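PDB 5C86: kelch domain-containing protein from Colletotrichum graminicola M1.001, which probably oxidises alcohols as a copper-dependent enzyme of the galactose oxidase and glyoxal oxidase family (AA5). Local coordinates for residues W6-A18 with Y48-A62. Residues are numbered along the deposited sequence; the frame is centred on the assembly and turned at random.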
# COMPACT_ATOMS: atom_id res chain seq x y z
N TRP A 6 12.18 -10.70 -14.04
CA TRP A 6 12.87 -9.97 -13.04
C TRP A 6 14.01 -9.15 -13.60
O TRP A 6 14.72 -9.68 -14.45
CB TRP A 6 13.49 -10.94 -12.00
CG TRP A 6 12.50 -11.66 -11.21
CD1 TRP A 6 12.20 -12.92 -11.31
CD2 TRP A 6 11.78 -11.14 -10.09
NE1 TRP A 6 11.25 -13.27 -10.37
CE2 TRP A 6 10.98 -12.19 -9.59
CE3 TRP A 6 11.71 -9.92 -9.50
CZ2 TRP A 6 10.13 -12.03 -8.47
CZ3 TRP A 6 10.85 -9.76 -8.32
CH2 TRP A 6 10.09 -10.82 -7.86
N GLY A 7 14.23 -7.97 -13.10
CA GLY A 7 15.43 -7.22 -13.40
C GLY A 7 16.59 -7.61 -12.48
O GLY A 7 16.46 -8.49 -11.65
N PRO A 8 17.68 -6.88 -12.57
CA PRO A 8 18.81 -7.25 -11.73
C PRO A 8 18.59 -6.94 -10.27
O PRO A 8 17.76 -6.07 -9.89
CB PRO A 8 19.93 -6.32 -12.27
CG PRO A 8 19.19 -5.17 -12.89
CD PRO A 8 18.02 -5.85 -13.56
N MET A 9 19.33 -7.65 -9.40
CA MET A 9 19.23 -7.42 -7.97
C MET A 9 19.77 -6.03 -7.65
O MET A 9 20.83 -5.65 -8.15
CB MET A 9 20.01 -8.48 -7.13
CG MET A 9 19.50 -9.93 -7.12
SD MET A 9 18.09 -10.48 -6.10
CE MET A 9 17.76 -9.10 -5.10
N VAL A 10 19.03 -5.32 -6.80
CA VAL A 10 19.26 -3.98 -6.34
C VAL A 10 19.59 -4.16 -4.86
O VAL A 10 18.87 -4.87 -4.14
CB VAL A 10 17.98 -3.16 -6.56
CG1 VAL A 10 17.89 -1.88 -5.73
CG2 VAL A 10 17.88 -2.88 -8.06
N LYS A 11 20.63 -3.52 -4.38
CA LYS A 11 21.05 -3.71 -3.00
C LYS A 11 21.09 -2.42 -2.25
O LYS A 11 21.73 -1.44 -2.64
CB LYS A 11 22.45 -4.35 -3.01
CG LYS A 11 22.61 -5.52 -2.04
CD LYS A 11 24.05 -5.62 -1.53
CE LYS A 11 25.05 -5.73 -2.69
NZ LYS A 11 26.44 -5.41 -2.25
N PHE A 12 20.37 -2.33 -1.15
CA PHE A 12 20.35 -1.17 -0.39
C PHE A 12 21.33 -1.28 0.82
O PHE A 12 21.53 -2.35 1.32
CB PHE A 12 18.92 -0.91 0.20
CG PHE A 12 17.94 -0.36 -0.83
CD1 PHE A 12 17.85 1.01 -1.10
CD2 PHE A 12 17.06 -1.22 -1.44
CE1 PHE A 12 16.97 1.50 -2.05
CE2 PHE A 12 16.15 -0.74 -2.39
CZ PHE A 12 16.11 0.61 -2.67
N PRO A 13 21.74 -0.15 1.35
CA PRO A 13 22.63 -0.19 2.53
C PRO A 13 21.81 -0.39 3.82
O PRO A 13 22.43 -0.47 4.90
CB PRO A 13 23.25 1.19 2.53
CG PRO A 13 22.15 2.09 1.99
CD PRO A 13 21.54 1.25 0.89
N VAL A 14 20.44 -0.44 3.74
CA VAL A 14 19.60 -0.70 4.97
C VAL A 14 18.55 -1.74 4.51
O VAL A 14 18.29 -1.89 3.29
CB VAL A 14 18.86 0.48 5.55
CG1 VAL A 14 19.79 1.65 5.87
CG2 VAL A 14 17.77 1.05 4.60
N VAL A 15 18.01 -2.58 5.41
CA VAL A 15 17.03 -3.55 4.99
C VAL A 15 15.73 -2.72 4.72
O VAL A 15 15.27 -1.94 5.55
CB VAL A 15 16.74 -4.60 6.07
CG1 VAL A 15 15.74 -5.61 5.59
CG2 VAL A 15 18.07 -5.33 6.47
N PRO A 16 15.17 -2.92 3.48
CA PRO A 16 14.04 -2.07 3.06
C PRO A 16 12.72 -2.62 3.60
O PRO A 16 11.92 -3.24 2.85
CB PRO A 16 14.14 -2.07 1.56
CG PRO A 16 14.77 -3.35 1.22
CD PRO A 16 15.75 -3.67 2.38
N VAL A 17 12.54 -2.41 4.89
CA VAL A 17 11.41 -2.94 5.62
C VAL A 17 10.15 -2.05 5.41
O VAL A 17 9.02 -2.50 5.63
CB VAL A 17 11.77 -3.07 7.13
CG1 VAL A 17 10.58 -3.45 7.99
CG2 VAL A 17 12.90 -4.11 7.22
N ALA A 18 10.37 -0.82 5.08
CA ALA A 18 9.31 0.14 4.78
C ALA A 18 9.76 0.79 3.50
O ALA A 18 10.95 1.17 3.35
CB ALA A 18 9.12 1.12 5.88
N TYR A 48 17.47 5.60 9.66
CA TYR A 48 18.27 5.46 8.47
C TYR A 48 17.36 5.25 7.25
O TYR A 48 16.49 4.40 7.29
CB TYR A 48 19.27 4.34 8.54
CG TYR A 48 20.45 4.72 9.40
CD1 TYR A 48 20.43 4.53 10.78
CD2 TYR A 48 21.60 5.27 8.80
CE1 TYR A 48 21.57 4.85 11.56
CE2 TYR A 48 22.72 5.62 9.57
CZ TYR A 48 22.68 5.39 10.94
OH TYR A 48 23.77 5.73 11.72
N THR A 49 17.68 5.95 6.15
CA THR A 49 16.92 5.87 4.88
C THR A 49 17.86 5.77 3.74
O THR A 49 19.06 6.18 3.84
CB THR A 49 15.91 7.00 4.69
OG1 THR A 49 16.60 8.20 4.24
CG2 THR A 49 15.08 7.29 5.89
N SER A 50 17.38 5.25 2.64
CA SER A 50 18.14 5.21 1.39
C SER A 50 17.14 5.40 0.25
O SER A 50 15.92 5.23 0.44
CB SER A 50 18.93 3.95 1.25
OG SER A 50 19.55 3.76 -0.02
N LEU A 51 17.63 5.88 -0.87
CA LEU A 51 16.79 6.23 -2.04
C LEU A 51 17.29 5.58 -3.28
O LEU A 51 18.50 5.70 -3.57
CB LEU A 51 16.82 7.72 -2.22
CG LEU A 51 15.92 8.31 -3.34
CD1 LEU A 51 14.50 8.33 -2.84
CD2 LEU A 51 16.35 9.72 -3.77
N TYR A 52 16.42 4.92 -4.05
CA TYR A 52 16.76 4.36 -5.33
C TYR A 52 16.22 5.30 -6.41
O TYR A 52 15.07 5.67 -6.40
CB TYR A 52 16.16 2.96 -5.57
CG TYR A 52 16.30 2.41 -6.96
CD1 TYR A 52 17.46 1.85 -7.40
CD2 TYR A 52 15.22 2.42 -7.81
CE1 TYR A 52 17.58 1.35 -8.68
CE2 TYR A 52 15.31 1.89 -9.06
CZ TYR A 52 16.49 1.38 -9.49
OH TYR A 52 16.51 0.85 -10.75
N ASN A 53 17.12 5.80 -7.26
CA ASN A 53 16.76 6.67 -8.36
C ASN A 53 16.39 5.85 -9.56
O ASN A 53 17.20 5.12 -10.12
CB ASN A 53 17.96 7.59 -8.66
CG ASN A 53 17.60 8.66 -9.60
OD1 ASN A 53 17.23 8.40 -10.72
ND2 ASN A 53 17.57 9.81 -9.13
N VAL A 54 15.12 5.93 -9.96
CA VAL A 54 14.59 5.11 -11.06
C VAL A 54 15.15 5.55 -12.42
O VAL A 54 15.19 4.75 -13.34
CB VAL A 54 13.04 5.11 -11.08
CG1 VAL A 54 12.50 4.48 -9.79
CG2 VAL A 54 12.47 6.47 -11.20
N ASN A 55 15.54 6.82 -12.55
CA ASN A 55 16.14 7.28 -13.84
C ASN A 55 17.61 6.86 -14.01
O ASN A 55 18.01 6.35 -15.06
CB ASN A 55 15.95 8.78 -13.99
CG ASN A 55 14.46 9.16 -14.27
OD1 ASN A 55 14.06 10.29 -14.05
ND2 ASN A 55 13.67 8.22 -14.79
N THR A 56 18.42 7.00 -12.98
CA THR A 56 19.85 6.67 -13.07
C THR A 56 20.21 5.27 -12.57
O THR A 56 21.25 4.74 -12.90
CB THR A 56 20.66 7.69 -12.27
OG1 THR A 56 20.31 7.57 -10.89
CG2 THR A 56 20.31 9.10 -12.69
N GLY A 57 19.34 4.66 -11.76
CA GLY A 57 19.71 3.42 -11.06
C GLY A 57 20.65 3.63 -9.83
O GLY A 57 21.00 2.69 -9.19
N ASN A 58 21.02 4.85 -9.48
CA ASN A 58 21.85 5.11 -8.30
C ASN A 58 21.11 4.71 -7.02
O ASN A 58 19.92 5.05 -6.83
CB ASN A 58 22.18 6.61 -8.21
CG ASN A 58 23.00 6.97 -6.97
OD1 ASN A 58 22.46 7.56 -6.01
ND2 ASN A 58 24.30 6.62 -6.97
N ILE A 59 21.82 4.03 -6.11
CA ILE A 59 21.29 3.80 -4.78
C ILE A 59 22.10 4.66 -3.87
O ILE A 59 23.32 4.60 -3.91
CB ILE A 59 21.39 2.35 -4.34
CG1 ILE A 59 20.49 1.51 -5.22
CG2 ILE A 59 20.97 2.19 -2.88
CD1 ILE A 59 21.09 0.16 -5.52
N SER A 60 21.43 5.49 -3.11
CA SER A 60 22.11 6.45 -2.23
C SER A 60 22.70 5.77 -0.98
O SER A 60 22.19 4.72 -0.52
CB SER A 60 21.14 7.56 -1.83
OG SER A 60 20.25 7.16 -0.79
N ASP A 61 23.73 6.39 -0.39
CA ASP A 61 24.22 5.91 0.87
C ASP A 61 23.16 6.12 1.95
O ASP A 61 22.34 7.07 1.91
CB ASP A 61 25.51 6.68 1.27
CG ASP A 61 26.65 6.52 0.25
OD1 ASP A 61 26.89 5.44 -0.32
OD2 ASP A 61 27.36 7.52 0.05
N ALA A 62 23.24 5.30 2.99
CA ALA A 62 22.30 5.43 4.08
C ALA A 62 22.53 6.72 4.82
O ALA A 62 23.70 7.03 5.14
CB ALA A 62 22.40 4.23 5.02
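Phe12 and Pro13 press against Ser50, and this is the tight part of the contact. The Phe12 ring brings its edge to the serine hydroxyl, with Ser50 OG near the ring plane and 3.4 Å from Phe12 CD1. Pro13 CD touches the same oxygen at 3.3 Å. Ser50 OG does not bond across the contact. It lies anti to the backbone N (chi1 171°), which brings it to Ser60 O, where it donates a hydrogen bond of 2.9 Å. Ser60 OG in turn accepts from Leu51 N, so the two serines tie strand 48-52 to the returning chain. Beyond Ser50, Phe12 CZ meets Tyr52 CB at 3.7 Å, and the two side chains cross at about a right angle. Val14, buried like Phe12 and Ser50, sets CG1 3.8 Å from Tyr48 CB. Ala62 CB touches both Pro13 CG and Val14 CG1. The segments lie in the Kelch-type beta-propeller. Strand 5-11 is the edge strand of a four-stranded blade whose other strands, 336-340, 346-350 and 364-369, come from late in the chain, the usual way a propeller ring is closed. Segment 48-62 belongs to the following blade. No hydrogen bond joins the segments. Val30 of strand 28-31 also touches Phe12, and Phe367 meets the Tyr52 ring. The Val14 side chain is about 11 Å from that of His335, which binds copper in the metal-bound protein; no copper is present here. The solvent side is less fixed. There the partly exposed Ile59 was modelled in two conformations. In one, its CG2 lies 3.8 Å from Phe12 CD1 and its CD1 packs on Val10 CG1. The Lys11 side chain starts away from the other segment and is exposed.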